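PDB 2Q9R: protein of unknown function from Shewanella baltica, which is of unknown function but belongs to the all-helical DUF416 family and binds benzoic acid in a pocket in this crystal. Local coordinates for residues 6-11 and 119-124; 24-29 and 163-168; 106-109 and 115-118. All blocks are in the same frame, centred on the assembly; numbering follows the deposited sequence. Where two conformers were deposited one is given.

Interaction 1. Residues 6-11 and 119-124; sequences TGFFKR and NISKLS
Lys122 and Phe9 illustrate how the aliphatic part of a charged side chain can pack on an aromatic ring while its charge stays outside. From CB, the lysine turns its CG away from its own carbonyl carbon (chi1 -69°) and then runs fully extended. CG is the first atom to touch, 3.8 Å from Phe9 CZ. CD bows away from the ring, 4.5 Å from Phe9 CZ, and CE returns to the same corner of the ring, 3.9 Å from Phe9 CZ. Beyond it NZ stands 5.5 Å from the centroid of the Phe9 ring, 18° off the ring normal, a long cation-pi approach that can be at most weakly attractive. On the side of the ring turned away from Lys122 NZ, Phe8 CD2 lies over the centre, 3.9 Å above the plane.

Ser121 meets both phenylalanines. Its OG sits near the plane of the Phe8 ring, at the edge, 3.5 Å from Phe8 CE2, and is 3.9 Å from Phe9 CZ. This hydroxyl is hydrogen-bonded to Gln162 of helix 153-170, so both rings border a polar atom that already has a partner. With an alanine at Phe9, the lysine methylenes would probably lose their aromatic support and Ser121 one of its two neighbouring rings. Phe8 itself continues inward onto Phe23 and Leu166. With Gly7 as the N-cap, the paired aromatics form the first turn of helix 8-14, laid against the start of helix 120-136 in an all-helical fold.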
ATOM      1  N   THR A   6      19.688 -19.277   7.318  1.00 71.53           N
ATOM      2  CA  THR A   6      20.371 -18.985   6.051  1.00 69.37           C
ATOM      3  C   THR A   6      19.653 -17.804   5.387  1.00 66.31           C
ATOM      4  O   THR A   6      18.471 -17.560   5.653  1.00 65.73           O
ATOM      5  CB  THR A   6      20.388 -20.223   5.121  1.00 69.89           C
ATOM      6  OG1 THR A   6      20.887 -21.340   5.858  1.00 71.92           O
ATOM      7  CG2 THR A   6      21.259 -20.002   3.886  1.00 64.45           C
ATOM      8  N   GLY A   7      20.390 -17.065   4.554  1.00 62.87           N
ATOM      9  CA  GLY A   7      19.890 -15.862   3.909  1.00 57.02           C
ATOM     10  C   GLY A   7      18.902 -16.203   2.810  1.00 53.52           C
ATOM     11  O   GLY A   7      18.956 -17.270   2.208  1.00 48.01           O
ATOM     12  N   PHE A   8      17.992 -15.276   2.565  1.00 51.85           N
ATOM     13  CA  PHE A   8      17.015 -15.420   1.507  1.00 49.42           C
ATOM     14  C   PHE A   8      17.653 -15.811   0.171  1.00 47.26           C
ATOM     15  O   PHE A   8      17.186 -16.762  -0.485  1.00 46.45           O
ATOM     16  CB  PHE A   8      16.225 -14.128   1.378  1.00 47.42           C
ATOM     17  CG  PHE A   8      15.216 -14.160   0.285  1.00 43.38           C
ATOM     18  CD1 PHE A   8      13.970 -14.709   0.500  1.00 45.53           C
ATOM     19  CD2 PHE A   8      15.518 -13.638  -0.952  1.00 43.88           C
ATOM     20  CE1 PHE A   8      13.025 -14.744  -0.529  1.00 40.19           C
ATOM     21  CE2 PHE A   8      14.605 -13.678  -1.982  1.00 46.38           C
ATOM     22  CZ  PHE A   8      13.355 -14.220  -1.772  1.00 47.87           C
ATOM     23  N   PHE A   9      18.717 -15.130  -0.244  1.00 44.79           N
ATOM     24  CA  PHE A   9      19.268 -15.423  -1.573  1.00 47.42           C
ATOM     25  C   PHE A   9      20.073 -16.672  -1.613  1.00 46.50           C
ATOM     26  O   PHE A   9      20.139 -17.311  -2.666  1.00 45.58           O
ATOM     27  CB  PHE A   9      20.081 -14.265  -2.172  1.00 51.15           C
ATOM     28  CG  PHE A   9      19.223 -13.174  -2.733  1.00 53.69           C
ATOM     29  CD1 PHE A   9      18.562 -13.352  -3.950  1.00 56.16           C
ATOM     30  CD2 PHE A   9      19.034 -11.990  -2.025  1.00 58.62           C
ATOM     31  CE1 PHE A   9      17.755 -12.352  -4.475  1.00 57.75           C
ATOM     32  CE2 PHE A   9      18.238 -10.972  -2.540  1.00 58.49           C
ATOM     33  CZ  PHE A   9      17.574 -11.159  -3.759  1.00 57.33           C
ATOM     34  N   LYS A  10      20.713 -17.037  -0.503  1.00 45.66           N
ATOM     35  CA  LYS A  10      21.409 -18.322  -0.495  1.00 44.18           C
ATOM     36  C   LYS A  10      20.360 -19.450  -0.683  1.00 44.58           C
ATOM     37  O   LYS A  10      20.641 -20.466  -1.318  1.00 43.60           O
ATOM     38  CB  LYS A  10      22.285 -18.506   0.762  1.00 42.49           C
ATOM     39  N   ARG A  11      19.156 -19.246  -0.138  1.00 42.28           N
ATOM     40  CA  ARG A  11      18.094 -20.258  -0.137  1.00 43.98           C
ATOM     41  C   ARG A  11      17.443 -20.329  -1.514  1.00 43.69           C
ATOM     42  O   ARG A  11      17.165 -21.416  -2.078  1.00 41.77           O
ATOM     43  CB  ARG A  11      17.012 -19.903   0.895  1.00 44.99           C
ATOM     44  CG  ARG A  11      17.358 -20.162   2.355  1.00 48.64           C
ATOM     45  CD  ARG A  11      16.088 -20.223   3.203  1.00 50.49           C
ATOM     46  NE  ARG A  11      15.526 -18.911   3.442  1.00 52.50           N
ATOM     47  CZ  ARG A  11      14.229 -18.605   3.509  1.00 56.94           C
ATOM     48  NH1 ARG A  11      13.284 -19.488   3.303  1.00 46.42           N
ATOM     49  NH2 ARG A  11      13.867 -17.351   3.746  1.00 67.15           N
ATOM     50  N   ASN A 119      17.067 -13.758 -10.343  1.00 50.11           N
ATOM     51  CA  ASN A 119      16.952 -12.282 -10.365  1.00 50.93           C
ATOM     52  C   ASN A 119      15.568 -11.695 -10.611  1.00 48.17           C
ATOM     53  O   ASN A 119      15.381 -10.490 -10.451  1.00 49.09           O
ATOM     54  CB  ASN A 119      17.951 -11.666 -11.353  1.00 52.28           C
ATOM     55  CG  ASN A 119      19.361 -11.593 -10.767  1.00 67.23           C
ATOM     56  OD1 ASN A 119      19.545 -11.736  -9.543  1.00 75.05           O
ATOM     57  ND2 ASN A 119      20.365 -11.385 -11.632  1.00 73.40           N
ATOM     58  N   ILE A 120      14.592 -12.534 -10.962  1.00 47.42           N
ATOM     59  CA  ILE A 120      13.213 -12.091 -11.005  1.00 43.60           C
ATOM     60  C   ILE A 120      12.811 -11.645  -9.631  1.00 45.39           C
ATOM     61  O   ILE A 120      11.911 -10.770  -9.490  1.00 39.63           O
ATOM     62  CB  ILE A 120      12.222 -13.200 -11.523  1.00 43.31           C
ATOM     63  CG1 ILE A 120      12.483 -13.548 -13.012  1.00 50.65           C
ATOM     64  CG2 ILE A 120      10.790 -12.796 -11.300  1.00 46.56           C
ATOM     65  CD1 ILE A 120      12.757 -12.381 -13.936  1.00 47.83           C
ATOM     66  N   SER A 121      13.467 -12.198  -8.583  1.00 46.57           N
ATOM     67  CA  SER A 121      13.209 -11.709  -7.192  1.00 42.21           C
ATOM     68  C   SER A 121      13.506 -10.216  -7.001  1.00 45.51           C
ATOM     69  O   SER A 121      12.723  -9.480  -6.385  1.00 42.68           O
ATOM     70  CB  SER A 121      14.010 -12.488  -6.134  1.00 44.36           C
ATOM     71  OG  SER A 121      13.875 -11.863  -4.832  1.00 40.87           O
ATOM     72  N   LYS A 122      14.672  -9.801  -7.467  1.00 44.79           N
ATOM     73  CA  LYS A 122      15.106  -8.417  -7.412  1.00 45.86           C
ATOM     74  C   LYS A 122      14.259  -7.496  -8.284  1.00 46.69           C
ATOM     75  O   LYS A 122      13.992  -6.342  -7.946  1.00 44.84           O
ATOM     76  CB  LYS A 122      16.553  -8.341  -7.868  1.00 45.17           C
ATOM     77  CG  LYS A 122      17.538  -8.991  -6.870  1.00 53.62           C
ATOM     78  CD  LYS A 122      18.990  -8.920  -7.379  1.00 56.34           C
ATOM     79  CE  LYS A 122      20.020  -9.433  -6.334  1.00 68.59           C
ATOM     80  NZ  LYS A 122      21.433  -9.363  -6.860  1.00 69.74           N
ATOM     81  N   LEU A 123      13.826  -7.991  -9.433  1.00 44.65           N
ATOM     82  CA  LEU A 123      13.000  -7.190 -10.298  1.00 45.47           C
ATOM     83  C   LEU A 123      11.714  -6.855  -9.560  1.00 47.04           C
ATOM     84  O   LEU A 123      11.292  -5.693  -9.490  1.00 47.20           O
ATOM     85  CB  LEU A 123      12.766  -7.938 -11.598  1.00 46.02           C
ATOM     86  CG  LEU A 123      11.986  -7.199 -12.671  1.00 59.12           C
ATOM     87  CD1 LEU A 123      12.314  -7.760 -14.065  1.00 62.12           C
ATOM     88  CD2 LEU A 123      10.498  -7.308 -12.353  1.00 53.57           C
ATOM     89  N   SER A 124      11.137  -7.868  -8.913  1.00 45.69           N
ATOM     90  CA  SER A 124       9.880  -7.683  -8.202  1.00 41.71           C
ATOM     91  C   SER A 124      10.044  -6.708  -7.073  1.00 42.55           C
ATOM     92  O   SER A 124       9.211  -5.815  -6.941  1.00 43.50           O
ATOM     93  CB  SER A 124       9.332  -9.008  -7.661  1.00 42.87           C
ATOM     94  OG  SER A 124       8.049  -8.820  -7.070  1.00 43.62           O
TER

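Interaction 2. Residues 24-29 and 163-168; sequences ATALCQ and NSLLEI
Leu165 contributes more than half of the surface buried between residues 24-29 and 163-168, and it does so by setting both methyl groups on Ala26 and one of them on Leu27 as well. Its CG lies opposite the backbone N (chi1 -178°), which carries the branched end across to the other helix. There the fork opens onto Ala26: Leu165 CD1 and Leu165 CD2 are each 3.9 Å from Ala26 CB, so the small methyl rests against both prongs. CD2 has a second neighbour, Leu27, and the methyl-to-methyl distance from Leu165 CD2 to Leu27 CD2 is 3.8 Å. Leu27 reaches this point from the flank: its CB leaves the helix to one side, and the branch beyond it swings back, bringing CG to 4.1 Å from Leu165 CD2.

This is interhelical packing in the core of an all-alpha fold, joining the long helix 17-42 to helix 153-170. The small size of Ala26 suits the approach, with its CA 8.3 Å from the CA of Leu165. All three residues are buried, and the contact is apolar throughout.

Other helices pack on the two segments. Leu165 also touches Leu183 of helix 177-190. On other sides of helix 17-42, Cys28 meets Ala101, Ile102 and Leu105 of helix 92-111, and Gln29 hydrogen-bonds through OE1 to NE1 of Trp58 in helix 47-62.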
ATOM      1  N   ALA A  24       9.652 -17.887  -9.708  1.00 40.43           N
ATOM      2  CA  ALA A  24       9.680 -16.752 -10.650  1.00 40.61           C
ATOM      3  C   ALA A  24       8.373 -16.626 -11.455  1.00 37.85           C
ATOM      4  O   ALA A  24       7.855 -15.517 -11.683  1.00 40.86           O
ATOM      5  CB  ALA A  24      10.916 -16.911 -11.609  1.00 36.03           C
ATOM      6  N   THR A  25       7.791 -17.750 -11.843  1.00 36.43           N
ATOM      7  CA  THR A  25       6.493 -17.732 -12.534  1.00 36.85           C
ATOM      8  C   THR A  25       5.428 -17.099 -11.652  1.00 38.69           C
ATOM      9  O   THR A  25       4.709 -16.231 -12.117  1.00 40.02           O
ATOM     10  CB  THR A  25       6.078 -19.121 -12.959  1.00 37.44           C
ATOM     11  OG1 THR A  25       7.134 -19.620 -13.797  1.00 34.84           O
ATOM     12  CG2 THR A  25       4.741 -19.140 -13.774  1.00 39.44           C
ATOM     13  N   ALA A  26       5.358 -17.547 -10.395  1.00 36.30           N
ATOM     14  CA  ALA A  26       4.403 -16.999  -9.418  1.00 38.89           C
ATOM     15  C   ALA A  26       4.582 -15.463  -9.244  1.00 40.51           C
ATOM     16  O   ALA A  26       3.605 -14.696  -9.200  1.00 46.43           O
ATOM     17  CB  ALA A  26       4.569 -17.737  -8.063  1.00 38.84           C
ATOM     18  N   LEU A  27       5.823 -15.013  -9.080  1.00 42.39           N
ATOM     19  CA  LEU A  27       6.102 -13.581  -9.046  1.00 42.68           C
ATOM     20  C   LEU A  27       5.685 -12.847 -10.334  1.00 40.33           C
ATOM     21  O   LEU A  27       5.226 -11.736 -10.281  1.00 34.73           O
ATOM     22  CB  LEU A  27       7.591 -13.297  -8.727  1.00 44.00           C
ATOM     23  CG  LEU A  27       8.076 -13.602  -7.309  1.00 46.43           C
ATOM     24  CD1 LEU A  27       9.474 -13.037  -7.105  1.00 41.16           C
ATOM     25  CD2 LEU A  27       7.057 -13.114  -6.182  1.00 36.78           C
ATOM     26  N   CYS A  28       5.839 -13.447 -11.492  1.00 39.56           N
ATOM     27  CA  CYS A  28       5.503 -12.747 -12.728  1.00 43.44           C
ATOM     28  C   CYS A  28       4.013 -12.620 -12.859  1.00 42.53           C
ATOM     29  O   CYS A  28       3.537 -11.626 -13.341  1.00 42.83           O
ATOM     30  CB  CYS A  28       6.041 -13.461 -13.951  1.00 44.83           C
ATOM     31  SG  CYS A  28       7.801 -13.291 -14.178  1.00 42.71           S
ATOM     32  N   GLN A  29       3.289 -13.662 -12.447  1.00 41.35           N
ATOM     33  CA  GLN A  29       1.855 -13.641 -12.474  1.00 40.15           C
ATOM     34  C   GLN A  29       1.342 -12.493 -11.603  1.00 41.94           C
ATOM     35  O   GLN A  29       0.439 -11.818 -11.984  1.00 39.40           O
ATOM     36  CB  GLN A  29       1.261 -14.962 -11.996  1.00 38.60           C
ATOM     37  CG  GLN A  29      -0.246 -14.965 -11.932  1.00 43.39           C
ATOM     38  CD  GLN A  29      -0.874 -14.964 -13.291  1.00 45.36           C
ATOM     39  OE1 GLN A  29      -0.511 -15.770 -14.093  1.00 41.80           O
ATOM     40  NE2 GLN A  29      -1.793 -14.049 -13.568  1.00 38.49           N
ATOM     41  N   ASN A 163       9.090 -14.405   0.914  1.00 42.50           N
ATOM     42  CA  ASN A 163       9.530 -15.412   1.877  1.00 45.94           C
ATOM     43  C   ASN A 163       8.600 -16.603   1.998  1.00 44.03           C
ATOM     44  O   ASN A 163       9.046 -17.753   2.048  1.00 42.27           O
ATOM     45  CB  ASN A 163       9.784 -14.777   3.260  1.00 46.03           C
ATOM     46  CG  ASN A 163      11.193 -14.256   3.366  1.00 54.19           C
ATOM     47  OD1 ASN A 163      12.101 -15.005   3.705  1.00 54.30           O
ATOM     48  ND2 ASN A 163      11.399 -12.992   3.000  1.00 53.01           N
ATOM     49  N   SER A 164       7.317 -16.308   2.095  1.00 45.89           N
ATOM     50  CA  SER A 164       6.295 -17.344   2.196  0.50 46.35           C
ATOM     51  C   SER A 164       6.262 -18.232   0.953  1.00 44.97           C
ATOM     52  O   SER A 164       6.104 -19.436   1.047  1.00 44.97           O
ATOM     53  CB  SER A 164       4.936 -16.699   2.398  0.50 46.64           C
ATOM     54  OG  SER A 164       4.822 -16.233   3.725  0.50 49.27           O
ATOM     55  N   LEU A 165       6.397 -17.619  -0.206  1.00 43.46           N
ATOM     56  CA  LEU A 165       6.496 -18.356  -1.457  1.00 42.71           C
ATOM     57  C   LEU A 165       7.737 -19.259  -1.460  1.00 42.28           C
ATOM     58  O   LEU A 165       7.688 -20.416  -1.893  1.00 41.52           O
ATOM     59  CB  LEU A 165       6.578 -17.366  -2.622  1.00 41.16           C
ATOM     60  CG  LEU A 165       6.632 -17.899  -4.041  1.00 43.66           C
ATOM     61  CD1 LEU A 165       5.364 -18.746  -4.386  1.00 39.51           C
ATOM     62  CD2 LEU A 165       6.802 -16.699  -5.011  1.00 44.41           C
ATOM     63  N   LEU A 166       8.862 -18.741  -0.981  1.00 42.39           N
ATOM     64  CA  LEU A 166      10.088 -19.535  -0.968  1.00 43.02           C
ATOM     65  C   LEU A 166       9.954 -20.736  -0.031  1.00 41.65           C
ATOM     66  O   LEU A 166      10.382 -21.867  -0.376  1.00 43.61           O
ATOM     67  CB  LEU A 166      11.290 -18.686  -0.557  1.00 44.32           C
ATOM     68  CG  LEU A 166      12.663 -19.352  -0.432  1.00 47.02           C
ATOM     69  CD1 LEU A 166      13.030 -20.074  -1.707  1.00 45.27           C
ATOM     70  CD2 LEU A 166      13.726 -18.312  -0.070  1.00 43.00           C
ATOM     71  N   GLU A 167       9.379 -20.487   1.145  1.00 40.48           N
ATOM     72  CA  GLU A 167       9.178 -21.527   2.143  1.00 40.82           C
ATOM     73  C   GLU A 167       8.323 -22.673   1.673  1.00 38.32           C
ATOM     74  O   GLU A 167       8.613 -23.804   1.998  1.00 40.48           O
ATOM     75  CB  GLU A 167       8.522 -20.955   3.401  1.00 43.10           C
ATOM     76  CG  GLU A 167       9.438 -20.094   4.221  1.00 52.40           C
ATOM     77  CD  GLU A 167       8.689 -19.362   5.316  1.00 61.37           C
ATOM     78  OE1 GLU A 167       7.503 -19.700   5.551  1.00 70.16           O
ATOM     79  OE2 GLU A 167       9.289 -18.461   5.939  1.00 60.28           O
ATOM     80  N   ILE A 168       7.232 -22.389   0.974  1.00 39.71           N
ATOM     81  CA  ILE A 168       6.381 -23.478   0.518  0.70 40.22           C
ATOM     82  C   ILE A 168       7.081 -24.290  -0.586  1.00 40.80           C
ATOM     83  O   ILE A 168       7.011 -25.532  -0.589  1.00 38.02           O
ATOM     84  CB  ILE A 168       4.924 -23.034   0.195  0.70 42.50           C
ATOM     85  CG1 ILE A 168       4.059 -24.255  -0.135  0.70 47.59           C
ATOM     86  CG2 ILE A 168       4.854 -21.942  -0.879  0.70 37.05           C
ATOM     87  CD1 ILE A 168       2.572 -24.098   0.271  0.70 49.97           C
TER

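Interaction 3. Residues 106-109 and 115-118; sequences LGAI and EDIV
Ala108 meets Asp116 and Ile117 through a single methyl group, a compact example of how a small residue accommodates a close approach where the chain turns. The motif is a sharp turn between consecutive helices: helix 92-111 ends, two residues change the direction of the chain, and the short helix 114-118 begins. The two segments come so near that the CA atoms of Ala108 and Asp116 are only 5.8 Å apart.

In the first shell, Ala108 CB points at the second helix and touches two atoms there. One is Ile117 CG1, at 3.5 Å, a snug carbon-carbon contact. The other is Asp116 CB, which stands 3.7 Å from Ala108 CB. Asp116 thus takes part through its methylene, while its carboxylate makes no close contact with Ala108; its side chain also touches Thr104, one turn earlier on helix 92-111. No hydrogen bond crosses between the two segments, so the fit of carbon against carbon is what they share.

The next shell explains the pose of Ile117. Its CB leaves the backbone to the side, and CG1 lies opposite its own carbonyl carbon (chi1 -59°), which carries this branch back towards Ala108. Besides Ala108, the side chain touches Leu105 on helix 92-111, and it packs on Leu17 and Lys20 of helix 17-42, so three helices meet around it. Further out on helix 92-111, Leu106 touches Leu57 of helix 47-62 and both Leu74 and Leu77 of helix 70-79. The beta-branch of Ile117 serves a different partner from CG1: its CG2 methyl lies 3.6 Å from Ala24 CB.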
ATOM      1  N   LEU A 106      11.105 -16.267 -19.644  1.00 45.73           N
ATOM      2  CA  LEU A 106      11.056 -17.084 -20.843  1.00 44.89           C
ATOM      3  C   LEU A 106      12.447 -17.222 -21.447  1.00 45.24           C
ATOM      4  O   LEU A 106      12.838 -18.306 -21.865  1.00 43.24           O
ATOM      5  CB  LEU A 106      10.132 -16.482 -21.890  1.00 48.71           C
ATOM      6  CG  LEU A 106       8.647 -16.805 -21.868  1.00 51.16           C
ATOM      7  CD1 LEU A 106       7.902 -15.861 -22.808  1.00 52.87           C
ATOM      8  CD2 LEU A 106       8.420 -18.258 -22.253  1.00 47.93           C
ATOM      9  N   GLY A 107      13.204 -16.131 -21.474  1.00 45.31           N
ATOM     10  CA  GLY A 107      14.568 -16.186 -22.009  1.00 46.85           C
ATOM     11  C   GLY A 107      15.489 -17.070 -21.188  1.00 48.52           C
ATOM     12  O   GLY A 107      16.322 -17.778 -21.739  1.00 49.51           O
ATOM     13  N   ALA A 108      15.309 -17.053 -19.873  1.00 49.64           N
ATOM     14  CA  ALA A 108      16.114 -17.857 -18.954  1.00 51.14           C
ATOM     15  C   ALA A 108      15.811 -19.353 -19.079  1.00 49.80           C
ATOM     16  O   ALA A 108      16.722 -20.171 -19.069  1.00 50.37           O
ATOM     17  CB  ALA A 108      15.914 -17.383 -17.530  1.00 50.21           C
ATOM     18  N   ILE A 109      14.527 -19.685 -19.223  1.00 51.37           N
ATOM     19  CA  ILE A 109      14.037 -21.037 -19.483  1.00 51.85           C
ATOM     20  C   ILE A 109      14.636 -21.581 -20.764  1.00 54.29           C
ATOM     21  O   ILE A 109      15.074 -22.728 -20.822  1.00 55.53           O
ATOM     22  CB  ILE A 109      12.475 -21.035 -19.551  1.00 53.35           C
ATOM     23  CG1 ILE A 109      11.907 -20.899 -18.137  1.00 51.95           C
ATOM     24  CG2 ILE A 109      11.914 -22.292 -20.203  1.00 53.10           C
ATOM     25  CD1 ILE A 109      10.578 -20.240 -18.069  1.00 51.45           C
ATOM     26  N   GLU A 115      20.618 -17.952 -13.010  1.00 53.62           N
ATOM     27  CA  GLU A 115      20.838 -16.606 -12.448  1.00 53.29           C
ATOM     28  C   GLU A 115      19.672 -15.682 -12.770  1.00 51.98           C
ATOM     29  O   GLU A 115      19.142 -14.999 -11.886  1.00 51.49           O
ATOM     30  CB  GLU A 115      22.142 -15.970 -12.980  1.00 56.03           C
ATOM     31  CG  GLU A 115      23.390 -16.155 -12.095  1.00 61.89           C
ATOM     32  N   ASP A 116      19.277 -15.660 -14.042  1.00 49.15           N
ATOM     33  CA  ASP A 116      18.222 -14.753 -14.472  1.00 52.35           C
ATOM     34  C   ASP A 116      16.873 -15.051 -13.828  1.00 50.85           C
ATOM     35  O   ASP A 116      16.034 -14.149 -13.646  1.00 48.36           O
ATOM     36  CB  ASP A 116      18.037 -14.835 -15.973  1.00 51.96           C
ATOM     37  CG  ASP A 116      19.187 -14.231 -16.747  1.00 61.26           C
ATOM     38  OD1 ASP A 116      20.217 -13.833 -16.143  1.00 60.09           O
ATOM     39  OD2 ASP A 116      19.028 -14.171 -17.979  1.00 65.16           O
ATOM     40  N   ILE A 117      16.642 -16.333 -13.564  1.00 50.54           N
ATOM     41  CA  ILE A 117      15.411 -16.774 -12.934  1.00 48.65           C
ATOM     42  C   ILE A 117      15.411 -16.259 -11.508  1.00 46.03           C
ATOM     43  O   ILE A 117      14.446 -15.684 -11.086  1.00 50.44           O
ATOM     44  CB  ILE A 117      15.234 -18.323 -12.946  1.00 48.90           C
ATOM     45  CG1 ILE A 117      15.249 -18.863 -14.382  1.00 48.12           C
ATOM     46  CG2 ILE A 117      13.940 -18.703 -12.216  1.00 44.80           C
ATOM     47  CD1 ILE A 117      15.282 -20.388 -14.503  1.00 49.04           C
ATOM     48  N   VAL A 118      16.503 -16.480 -10.789  1.00 48.59           N
ATOM     49  CA  VAL A 118      16.687 -16.014  -9.429  1.00 49.23           C
ATOM     50  C   VAL A 118      16.489 -14.489  -9.393  1.00 49.10           C
ATOM     51  O   VAL A 118      15.797 -14.013  -8.547  1.00 48.10           O
ATOM     52  CB  VAL A 118      18.114 -16.404  -8.841  1.00 51.35           C
ATOM     53  CG1 VAL A 118      18.442 -15.604  -7.562  1.00 52.33           C
ATOM     54  CG2 VAL A 118      18.264 -17.954  -8.610  1.00 42.57           C
TER

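Overall arrangement
Interaction 2 is wholly buried and apolar, with leucine methyls meeting an alanine between helices far apart in sequence. Interaction 1 lies nearer the surface and mixes aromatic rings with a serine hydroxyl and an exposed lysine, whereas interaction 3 is a buried, local contact across a short turn, nested within the chain loops closed by both others. Helix 153-170 links the first two: Arg11 and Phe8 of interaction 1 touch Asn163 and Leu166 from the segments of interaction 2. Helix 17-42, which carries one side of interaction 2, also borders interaction 3. Helices 114-118 and 120-136 are consecutive, so interactions 3 and 1 adjoin, with Phe9 near Val118.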